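Oxidoreductase, NAD-binding (Acidithiobacillus ferrooxidans, PDB 7BVK) catalyses the NAD(+)-dependent oxidation of the glucosamine 3-position of UDP-N-acetylglucosamine to a ketone, a step toward the 2,3-diamino sugar of lipid A in some bacteria. Local coordinates at residues 62-67 / 83-88; 89-94 / 158-163. One frame throughout, in Å; residues are numbered along the deposited sequence.

Interaction 1 (62-67 / 83-88). With NAD (nicotinamide-adenine-dinucleotide), chain C.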
ATOM      1  N   ASP A  62     -21.361   6.183   0.512  1.00 34.01           N
ATOM      2  CA  ASP A  62     -21.240   4.847  -0.050  1.00 35.74           C
ATOM      3  C   ASP A  62     -19.868   4.247   0.195  1.00 34.94           C
ATOM      4  O   ASP A  62     -19.743   3.014   0.265  1.00 30.56           O
ATOM      5  CB  ASP A  62     -21.511   4.866  -1.558  1.00 36.45           C
ATOM      6  CG  ASP A  62     -22.798   5.580  -1.908  1.00 43.94           C
ATOM      7  OD1 ASP A  62     -23.875   5.068  -1.535  1.00 43.02           O
ATOM      8  OD2 ASP A  62     -22.728   6.665  -2.537  1.00 44.75           O
ATOM      9  N   ALA A  63     -18.844   5.097   0.330  1.00 34.04           N
ATOM     10  CA  ALA A  63     -17.466   4.627   0.362  1.00 34.25           C
ATOM     11  C   ALA A  63     -16.605   5.556   1.219  1.00 29.16           C
ATOM     12  O   ALA A  63     -16.824   6.769   1.227  1.00 30.98           O
ATOM     13  CB  ALA A  63     -16.912   4.515  -1.068  1.00 23.06           C
ATOM     14  N   VAL A  64     -15.632   4.975   1.937  1.00 25.22           N
ATOM     15  CA  VAL A  64     -14.699   5.725   2.784  1.00 33.21           C
ATOM     16  C   VAL A  64     -13.257   5.219   2.646  1.00 32.34           C
ATOM     17  O   VAL A  64     -12.988   4.030   2.444  1.00 33.12           O
ATOM     18  CB  VAL A  64     -15.082   5.688   4.296  1.00 31.09           C
ATOM     19  CG1 VAL A  64     -16.412   6.411   4.546  1.00 29.18           C
ATOM     20  CG2 VAL A  64     -15.072   4.258   4.829  1.00 22.63           C
ATOM     21  N   SER A  65     -12.323   6.150   2.793  1.00 30.97           N
ATOM     22  CA  SER A  65     -10.949   5.777   3.128  1.00 31.27           C
ATOM     23  C   SER A  65     -10.766   5.709   4.640  1.00 29.19           C
ATOM     24  O   SER A  65     -11.176   6.625   5.356  1.00 30.50           O
ATOM     25  CB  SER A  65      -9.926   6.748   2.546  1.00 27.03           C
ATOM     26  OG  SER A  65      -9.870   6.633   1.143  1.00 28.70           O
ATOM     27  N   ILE A  66     -10.135   4.632   5.105  1.00 24.54           N
ATOM     28  CA  ILE A  66      -9.750   4.464   6.496  1.00 25.24           C
ATOM     29  C   ILE A  66      -8.245   4.698   6.606  1.00 29.61           C
ATOM     30  O   ILE A  66      -7.431   3.887   6.140  1.00 33.00           O
ATOM     31  CB  ILE A  66     -10.138   3.086   7.020  1.00 29.87           C
ATOM     32  CG1 ILE A  66     -11.667   2.963   7.017  1.00 28.94           C
ATOM     33  CG2 ILE A  66      -9.516   2.872   8.410  1.00 28.06           C
ATOM     34  CD1 ILE A  66     -12.193   1.527   7.168  1.00 28.98           C
ATOM     35  N   VAL A  67      -7.882   5.829   7.206  1.00 28.53           N
ATOM     36  CA  VAL A  67      -6.511   6.310   7.284  1.00 29.84           C
ATOM     37  C   VAL A  67      -6.223   6.601   8.753  1.00 35.21           C
ATOM     38  O   VAL A  67      -5.527   7.566   9.092  1.00 35.10           O
ATOM     39  CB  VAL A  67      -6.302   7.552   6.393  1.00 29.39           C
ATOM     40  CG1 VAL A  67      -4.843   7.782   6.119  1.00 31.21           C
ATOM     41  CG2 VAL A  67      -7.060   7.407   5.085  1.00 30.29           C
ATOM     42  N   ALA A  83     -21.904  -1.231   8.568  1.00 35.17           N
ATOM     43  CA  ALA A  83     -22.829  -0.250   8.020  1.00 27.31           C
ATOM     44  C   ALA A  83     -23.013  -0.370   6.510  1.00 29.67           C
ATOM     45  O   ALA A  83     -23.636   0.513   5.919  1.00 23.70           O
ATOM     46  CB  ALA A  83     -22.355   1.164   8.360  1.00 28.37           C
ATOM     47  N   GLY A  84     -22.480  -1.414   5.872  1.00 31.42           N
ATOM     48  CA  GLY A  84     -22.684  -1.616   4.449  1.00 26.13           C
ATOM     49  C   GLY A  84     -21.865  -0.733   3.531  1.00 32.38           C
ATOM     50  O   GLY A  84     -22.221  -0.585   2.360  1.00 29.28           O
ATOM     51  N   VAL A  85     -20.756  -0.154   4.022  1.00 32.96           N
ATOM     52  CA  VAL A  85     -19.951   0.806   3.270  1.00 32.50           C
ATOM     53  C   VAL A  85     -18.693   0.144   2.693  1.00 34.09           C
ATOM     54  O   VAL A  85     -18.170  -0.844   3.220  1.00 32.73           O
ATOM     55  CB  VAL A  85     -19.625   2.001   4.195  1.00 37.52           C
ATOM     56  CG1 VAL A  85     -18.523   2.886   3.616  1.00 33.85           C
ATOM     57  CG2 VAL A  85     -20.910   2.816   4.447  1.00 31.89           C
ATOM     58  N   HIS A  86     -18.232   0.665   1.559  1.00 34.86           N
ATOM     59  CA  HIS A  86     -17.000   0.226   0.922  1.00 32.00           C
ATOM     60  C   HIS A  86     -15.802   0.946   1.537  1.00 30.09           C
ATOM     61  O   HIS A  86     -15.890   2.127   1.886  1.00 30.21           O
ATOM     62  CB  HIS A  86     -17.062   0.509  -0.575  1.00 31.63           C
ATOM     63  CG  HIS A  86     -18.223  -0.137  -1.268  1.00 34.67           C
ATOM     64  ND1 HIS A  86     -18.263  -1.488  -1.546  1.00 36.26           N
ATOM     65  CD2 HIS A  86     -19.359   0.386  -1.786  1.00 31.24           C
ATOM     66  CE1 HIS A  86     -19.391  -1.774  -2.172  1.00 33.44           C
ATOM     67  NE2 HIS A  86     -20.075  -0.655  -2.329  1.00 26.87           N
ATOM     68  N   CYS A  87     -14.677   0.224   1.676  1.00 30.72           N
ATOM     69  CA  CYS A  87     -13.486   0.750   2.355  1.00 27.06           C
ATOM     70  C   CYS A  87     -12.201   0.583   1.556  1.00 29.31           C
ATOM     71  O   CYS A  87     -11.834  -0.528   1.170  1.00 29.27           O
ATOM     72  CB  CYS A  87     -13.257   0.125   3.733  1.00 26.96           C
ATOM     73  SG  CYS A  87     -14.671  -0.062   4.762  1.00 33.43           S
ATOM     74  N   LEU A  88     -11.504   1.700   1.382  1.00 29.82           N
ATOM     75  CA  LEU A  88     -10.097   1.726   0.999  1.00 27.31           C
ATOM     76  C   LEU A  88      -9.260   1.945   2.268  1.00 28.89           C
ATOM     77  O   LEU A  88      -9.255   3.045   2.836  1.00 24.84           O
ATOM     78  CB  LEU A  88      -9.872   2.831  -0.026  1.00 16.83           C
ATOM     79  CG  LEU A  88      -8.452   3.281  -0.269  1.00 21.31           C
ATOM     80  CD1 LEU A  88      -7.583   2.069  -0.649  1.00 24.66           C
ATOM     81  CD2 LEU A  88      -8.463   4.342  -1.363  1.00 20.70           C
TER
HETATM   82  PA  NAD C 401      -1.617  10.509  11.466  1.00 52.38           P
HETATM   83  O1A NAD C 401      -1.396   9.606  12.571  1.00 55.53           O
HETATM   84  O2A NAD C 401      -1.440  11.910  11.348  1.00 46.90           O
HETATM   85  O5B NAD C 401      -3.221  10.312  11.213  1.00 54.58           O
HETATM   86  C5B NAD C 401      -3.933  10.096  12.389  1.00 48.96           C
HETATM   87  C4B NAD C 401      -5.317  10.623  12.376  1.00 43.69           C
HETATM   88  O4B NAD C 401      -6.129   9.645  12.809  1.00 39.50           O
HETATM   89  C3B NAD C 401      -5.223  11.617  13.463  1.00 48.44           C
HETATM   90  O3B NAD C 401      -5.860  12.642  12.990  1.00 47.27           O
HETATM   91  C2B NAD C 401      -5.897  10.947  14.610  1.00 42.38           C
HETATM   92  O2B NAD C 401      -6.562  11.839  15.392  1.00 44.09           O
HETATM   93  C1B NAD C 401      -6.872  10.144  13.835  1.00 44.74           C
HETATM   94  N9A NAD C 401      -7.460   9.029  14.506  1.00 47.22           N
HETATM   95  C8A NAD C 401      -6.942   8.146  15.288  1.00 41.77           C
HETATM   96  N7A NAD C 401      -7.779   7.272  15.648  1.00 41.09           N
HETATM   97  C5A NAD C 401      -8.865   7.607  15.071  1.00 42.58           C
HETATM   98  C6A NAD C 401     -10.100   7.060  15.057  1.00 43.54           C
HETATM   99  N6A NAD C 401     -10.252   6.009  15.759  1.00 39.37           N
HETATM  100  N1A NAD C 401     -11.102   7.557  14.379  1.00 42.40           N
HETATM  101  C2A NAD C 401     -10.832   8.633  13.684  1.00 39.56           C
HETATM  102  N3A NAD C 401      -9.705   9.240  13.614  1.00 37.74           N
HETATM  103  C4A NAD C 401      -8.728   8.692  14.339  1.00 42.94           C
HETATM  104  O3  NAD C 401      -0.680   9.690  10.612  1.00 54.73           O
HETATM  105  PN  NAD C 401      -0.982   9.197   9.235  1.00 55.87           P
HETATM  106  O1N NAD C 401       0.158   8.889   8.350  1.00 53.81           O
HETATM  107  O2N NAD C 401      -2.261   9.756   8.921  1.00 45.65           O
HETATM  108  O5D NAD C 401      -1.447   7.649   9.561  1.00 56.36           O
HETATM  109  C5D NAD C 401      -2.172   7.149   8.598  1.00 51.96           C
HETATM  110  C4D NAD C 401      -1.437   6.023   7.917  1.00 61.94           C
HETATM  111  O4D NAD C 401      -0.275   6.588   7.331  1.00 68.64           O
HETATM  112  C3D NAD C 401      -0.949   4.986   8.949  1.00 65.73           C
HETATM  113  O3D NAD C 401      -1.467   3.741   8.586  1.00 54.80           O
HETATM  114  C2D NAD C 401       0.551   5.066   8.702  1.00 74.12           C
HETATM  115  O2D NAD C 401       1.157   3.875   8.599  1.00 74.44           O
HETATM  116  C1D NAD C 401       0.621   5.638   7.299  1.00 63.15           C

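Interaction 2 (89-94 / 158-163). With NAD (nicotinamide-adenine-dinucleotide), chain C.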
ATOM      1  N   ILE A  89      -8.569   0.897   2.731  1.00 28.15           N
ATOM      2  CA  ILE A  89      -7.761   0.970   3.953  1.00 29.74           C
ATOM      3  C   ILE A  89      -6.315   1.271   3.588  1.00 29.31           C
ATOM      4  O   ILE A  89      -5.697   0.538   2.806  1.00 30.60           O
ATOM      5  CB  ILE A  89      -7.849  -0.330   4.778  1.00 30.89           C
ATOM      6  CG1 ILE A  89      -9.302  -0.785   4.970  1.00 28.50           C
ATOM      7  CG2 ILE A  89      -7.184  -0.154   6.126  1.00 26.38           C
ATOM      8  CD1 ILE A  89      -9.415  -2.090   5.721  1.00 24.81           C
ATOM      9  N   GLU A  90      -5.749   2.327   4.184  1.00 29.19           N
ATOM     10  CA  GLU A  90      -4.337   2.726   3.910  1.00 30.31           C
ATOM     11  C   GLU A  90      -3.378   1.655   4.450  1.00 36.38           C
ATOM     12  O   GLU A  90      -3.719   1.022   5.470  1.00 37.71           O
ATOM     13  CB  GLU A  90      -4.039   4.092   4.534  1.00 29.09           C
ATOM     14  CG  GLU A  90      -3.923   5.209   3.513  1.00 34.03           C
ATOM     15  CD  GLU A  90      -2.670   5.158   2.655  1.00 40.02           C
ATOM     16  OE1 GLU A  90      -2.741   5.569   1.481  1.00 52.69           O
ATOM     17  OE2 GLU A  90      -1.625   4.706   3.166  1.00 54.08           O
ATOM     18  N   LYS A  91      -2.214   1.476   3.809  1.00 40.88           N
ATOM     19  CA  LYS A  91      -1.253   0.435   4.267  1.00 42.84           C
ATOM     20  C   LYS A  91      -0.592   0.805   5.606  1.00 41.74           C
ATOM     21  O   LYS A  91      -0.421   1.975   5.876  1.00 40.93           O
ATOM     22  CB  LYS A  91      -0.273  -0.035   3.187  1.00 37.75           C
ATOM     23  CG  LYS A  91       0.835   0.925   2.796  1.00 40.95           C
ATOM     24  CD  LYS A  91       2.115   0.739   3.528  1.00 45.97           C
ATOM     25  CE  LYS A  91       2.746   2.051   3.935  1.00 56.64           C
ATOM     26  NZ  LYS A  91       4.108   2.224   3.382  1.00 56.96           N
ATOM     27  N   PRO A  92      -0.208  -0.153   6.468  1.00 40.48           N
ATOM     28  CA  PRO A  92      -0.406  -1.590   6.246  1.00 42.17           C
ATOM     29  C   PRO A  92      -1.849  -2.002   6.515  1.00 44.69           C
ATOM     30  O   PRO A  92      -2.516  -1.268   7.146  1.00 42.63           O
ATOM     31  CB  PRO A  92       0.450  -2.277   7.304  1.00 32.74           C
ATOM     32  CG  PRO A  92       1.255  -1.176   7.921  1.00 36.87           C
ATOM     33  CD  PRO A  92       0.477   0.092   7.702  1.00 39.67           C
ATOM     34  N   PHE A  93      -2.273  -3.131   5.974  1.00 41.46           N
ATOM     35  CA  PHE A  93      -3.676  -3.589   6.120  1.00 39.69           C
ATOM     36  C   PHE A  93      -4.079  -3.653   7.588  1.00 37.31           C
ATOM     37  O   PHE A  93      -4.898  -2.869   8.021  1.00 35.69           O
ATOM     38  CB  PHE A  93      -3.801  -4.958   5.465  1.00 35.59           C
ATOM     39  CG  PHE A  93      -5.192  -5.500   5.364  1.00 32.51           C
ATOM     40  CD1 PHE A  93      -6.255  -4.808   5.872  1.00 31.60           C
ATOM     41  CD2 PHE A  93      -5.421  -6.710   4.768  1.00 30.52           C
ATOM     42  CE1 PHE A  93      -7.524  -5.320   5.756  1.00 35.51           C
ATOM     43  CE2 PHE A  93      -6.691  -7.223   4.663  1.00 30.07           C
ATOM     44  CZ  PHE A  93      -7.743  -6.520   5.150  1.00 32.77           C
ATOM     45  N   THR A  94      -3.567  -4.644   8.307  1.00 40.03           N
ATOM     46  CA  THR A  94      -3.880  -4.811   9.745  1.00 39.65           C
ATOM     47  C   THR A  94      -2.612  -5.190  10.501  1.00 46.41           C
ATOM     48  O   THR A  94      -1.574  -5.311   9.881  1.00 41.73           O
ATOM     49  CB  THR A  94      -4.911  -5.918   9.967  1.00 39.54           C
ATOM     50  OG1 THR A  94      -4.497  -6.993   9.147  1.00 44.77           O
ATOM     51  CG2 THR A  94      -6.314  -5.549   9.569  1.00 33.13           C
ATOM     52  N   ILE A 158      10.402  -3.061   8.227  1.00 43.09           N
ATOM     53  CA  ILE A 158       9.793  -4.128   7.444  1.00 43.28           C
ATOM     54  C   ILE A 158       8.345  -3.788   7.101  1.00 45.16           C
ATOM     55  O   ILE A 158       7.945  -3.838   5.934  1.00 44.54           O
ATOM     56  CB  ILE A 158       9.904  -5.468   8.193  1.00 40.87           C
ATOM     57  CG1 ILE A 158      11.376  -5.839   8.386  1.00 43.88           C
ATOM     58  CG2 ILE A 158       9.182  -6.559   7.427  1.00 37.00           C
ATOM     59  CD1 ILE A 158      11.616  -6.969   9.363  1.00 37.88           C
ATOM     60  N   MET A 159       7.533  -3.442   8.101  1.00 47.38           N
ATOM     61  CA  MET A 159       6.121  -3.200   7.833  1.00 47.68           C
ATOM     62  C   MET A 159       5.895  -1.854   7.191  1.00 52.51           C
ATOM     63  O   MET A 159       4.799  -1.583   6.692  1.00 51.42           O
ATOM     64  CB  MET A 159       5.288  -3.257   9.111  1.00 46.51           C
ATOM     65  CG  MET A 159       5.183  -4.625   9.741  1.00 57.04           C
ATOM     66  SD  MET A 159       4.206  -5.804   8.809  1.00 50.18           S
ATOM     67  CE  MET A 159       3.097  -4.669   7.999  1.00 49.51           C
ATOM     68  N   ASP A 160       6.896  -0.993   7.210  1.00 48.93           N
ATOM     69  CA  ASP A 160       6.745   0.317   6.613  1.00 52.56           C
ATOM     70  C   ASP A 160       7.349   0.396   5.223  1.00 51.96           C
ATOM     71  O   ASP A 160       6.639   0.692   4.260  1.00 58.68           O
ATOM     72  CB  ASP A 160       7.390   1.368   7.510  1.00 61.94           C
ATOM     73  CG  ASP A 160       7.355   2.748   6.893  1.00 70.71           C
ATOM     74  OD1 ASP A 160       8.458   3.216   6.535  1.00 68.28           O
ATOM     75  OD2 ASP A 160       6.254   3.356   6.758  1.00 71.12           O
ATOM     76  N   LEU A 161       8.642   0.103   5.102  1.00 46.54           N
ATOM     77  CA  LEU A 161       9.361   0.298   3.849  1.00 45.53           C
ATOM     78  C   LEU A 161       9.318  -0.948   2.960  1.00 42.39           C
ATOM     79  O   LEU A 161       8.905  -0.876   1.795  1.00 42.31           O
ATOM     80  CB  LEU A 161      10.801   0.704   4.171  1.00 45.94           C
ATOM     81  CG  LEU A 161      10.949   2.118   4.743  1.00 48.46           C
ATOM     82  CD1 LEU A 161      12.415   2.465   4.854  1.00 53.62           C
ATOM     83  CD2 LEU A 161      10.247   3.148   3.896  1.00 46.13           C
ATOM     84  N   MET A 162       9.739  -2.095   3.503  1.00 35.19           N
ATOM     85  CA  MET A 162       9.944  -3.277   2.674  1.00 34.31           C
ATOM     86  C   MET A 162       8.640  -3.814   2.098  1.00 36.76           C
ATOM     87  O   MET A 162       8.636  -4.423   1.018  1.00 33.50           O
ATOM     88  CB  MET A 162      10.640  -4.369   3.472  1.00 32.74           C
ATOM     89  CG  MET A 162      10.980  -5.553   2.606  1.00 31.49           C
ATOM     90  SD  MET A 162      11.910  -6.845   3.420  1.00 29.56           S
ATOM     91  CE  MET A 162      13.465  -6.007   3.759  1.00 30.62           C
ATOM     92  N   ILE A 163       7.526  -3.576   2.788  1.00 38.96           N
ATOM     93  CA  ILE A 163       6.249  -4.141   2.374  1.00 36.87           C
ATOM     94  C   ILE A 163       5.876  -3.716   0.954  1.00 34.75           C
ATOM     95  O   ILE A 163       5.223  -4.477   0.237  1.00 34.04           O
ATOM     96  CB  ILE A 163       5.157  -3.774   3.402  1.00 35.65           C
ATOM     97  CG1 ILE A 163       4.036  -4.810   3.364  1.00 38.41           C
ATOM     98  CG2 ILE A 163       4.628  -2.362   3.182  1.00 35.51           C
ATOM     99  CD1 ILE A 163       2.842  -4.433   4.183  1.00 36.76           C
TER
HETATM  100  PA  NAD C 401      -1.617  10.509  11.466  1.00 52.38           P
HETATM  101  O1A NAD C 401      -1.396   9.606  12.571  1.00 55.53           O
HETATM  102  O2A NAD C 401      -1.440  11.910  11.348  1.00 46.90           O
HETATM  103  O5B NAD C 401      -3.221  10.312  11.213  1.00 54.58           O
HETATM  104  C5B NAD C 401      -3.933  10.096  12.389  1.00 48.96           C
HETATM  105  C4B NAD C 401      -5.317  10.623  12.376  1.00 43.69           C
HETATM  106  O4B NAD C 401      -6.129   9.645  12.809  1.00 39.50           O
HETATM  107  C3B NAD C 401      -5.223  11.617  13.463  1.00 48.44           C
HETATM  108  O3B NAD C 401      -5.860  12.642  12.990  1.00 47.27           O
HETATM  109  C2B NAD C 401      -5.897  10.947  14.610  1.00 42.38           C
HETATM  110  O2B NAD C 401      -6.562  11.839  15.392  1.00 44.09           O
HETATM  111  C1B NAD C 401      -6.872  10.144  13.835  1.00 44.74           C
HETATM  112  N9A NAD C 401      -7.460   9.029  14.506  1.00 47.22           N
HETATM  113  C8A NAD C 401      -6.942   8.146  15.288  1.00 41.77           C
HETATM  114  N7A NAD C 401      -7.779   7.272  15.648  1.00 41.09           N
HETATM  115  C5A NAD C 401      -8.865   7.607  15.071  1.00 42.58           C
HETATM  116  C6A NAD C 401     -10.100   7.060  15.057  1.00 43.54           C
HETATM  117  N6A NAD C 401     -10.252   6.009  15.759  1.00 39.37           N
HETATM  118  N1A NAD C 401     -11.102   7.557  14.379  1.00 42.40           N
HETATM  119  C2A NAD C 401     -10.832   8.633  13.684  1.00 39.56           C
HETATM  120  N3A NAD C 401      -9.705   9.240  13.614  1.00 37.74           N
HETATM  121  C4A NAD C 401      -8.728   8.692  14.339  1.00 42.94           C
HETATM  122  O3  NAD C 401      -0.680   9.690  10.612  1.00 54.73           O
HETATM  123  PN  NAD C 401      -0.982   9.197   9.235  1.00 55.87           P
HETATM  124  O1N NAD C 401       0.158   8.889   8.350  1.00 53.81           O
HETATM  125  O2N NAD C 401      -2.261   9.756   8.921  1.00 45.65           O
HETATM  126  O5D NAD C 401      -1.447   7.649   9.561  1.00 56.36           O
HETATM  127  C5D NAD C 401      -2.172   7.149   8.598  1.00 51.96           C
HETATM  128  C4D NAD C 401      -1.437   6.023   7.917  1.00 61.94           C
HETATM  129  O4D NAD C 401      -0.275   6.588   7.331  1.00 68.64           O
HETATM  130  C3D NAD C 401      -0.949   4.986   8.949  1.00 65.73           C
HETATM  131  O3D NAD C 401      -1.467   3.741   8.586  1.00 54.80           O
HETATM  132  C2D NAD C 401       0.551   5.066   8.702  1.00 74.12           C
HETATM  133  O2D NAD C 401       1.157   3.875   8.599  1.00 74.44           O
HETATM  134  C1D NAD C 401       0.621   5.638   7.299  1.00 63.15           C

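Interaction 1 (62-67 / 83-88)
Ala63, Val64 and Ser65 pair in parallel with His86, Cys87 and Leu88, the two short strand axes approaching to 4.7 Å with a 31° twist between them. They are neighbours in the Rossmann sheet, joined through helix 73-82 as a beta-alpha-beta crossover. Four backbone hydrogen bonds form the ladder, running from His86 N to Asp62 O (3.1 Å), Val64 N to His86 O (2.9 Å), Leu88 N to Val64 O and Ile66 N to Leu88 O.

One face carries Val64, packing on helix 54-58, and Cys87, on the crossover helix 73-82. Val64 sets CG2 between its backbone N and carbonyl carbon, a placement that brings this methyl to 3.9 Å from CG1 of Val85, the two branches crossing at about a right angle. Ile66, on the same face as Val64, reaches across to Cys87, CD1 lying 3.8 Å from SG.

Ala63, Ser65, His86 and Leu88 line the opposite face, where Ala63 and His86 touch Phe276 and Ile280 of helix 268-282. His86 ND1 accepts a hydrogen bond from Val113 N, whereas the Asp62 carboxylate forms a salt bridge with Arg5. Ser65 OG, hydrogen-bonded to His18 and Tyr22, also lies 3.7 Å from Leu88 CD2.

Interaction 2 (89-94 / 158-163)
Lys91 and Pro92 are joined by a cis peptide bond, and both residues direct their CB atoms toward helix 157-173. With Glu90 they form the Glu-Lys-Pro sequence well known in the Gfo/Idh/MocA family, here bringing the NAD-binding domain into contact with helix 157-173 of the C-terminal domain.

The apolar half of the contact belongs to Pro92. Met159 is bent at chi2 and chi3, which carries its terminal methyl back to the proline ring: CE lies 3.6 Å from Pro92 CB and 3.9 Å from CG, the side chains crossing obliquely.

Lys91 forms the polar half. Its CG sits between the backbone N and the carbonyl carbon (chi1 73°), and the bent chain runs past Ile163 in the opposite direction, CD lying 4.0 Å from CG2. Beyond it, NZ comes within 3.1 Å of Asp160 O, a hydrogen bond to be read cautiously, because the position of NZ is less certain. Lys91 or His164 is likely the catalytic base that deprotonates the 3''-hydroxyl of the substrate. The cofactor lies close by: NAD O3D makes a long, weak hydrogen bond to Lys91 O (3.4 Å), and O2D lies 3.9 Å from Pro92 CD.

A pi-type turn at 158-162 widens the helix where it faces this loop. Met159 and Ile163 also touch helix 290-311, while the loop continues from strand 86-90 to Phe93, whose ring packs on helix 97-110 and strand 114-117.

Overall arrangement
The two contacts illustrate how the strand ends of a Rossmann sheet lead into the active site. Interaction 1 is a buried pairing inside one domain, dominated by regular backbone hydrogen bonds. Interaction 2 is smaller and partly buried, joins two domains, and relies on a few side-chain contacts, one of them to a backbone carbonyl, with 205 Å² covered against 390 Å². They share strand 86-90, the ladder of interaction 1 probably extending into interaction 2 through a bond from Glu90 N to Ile66 O (3.0 Å), beside which Val67 packs on Glu90. Both touch NAD: the 62-67 segment reaches it with Val67, the 89-94 segment with Lys91 and Pro92.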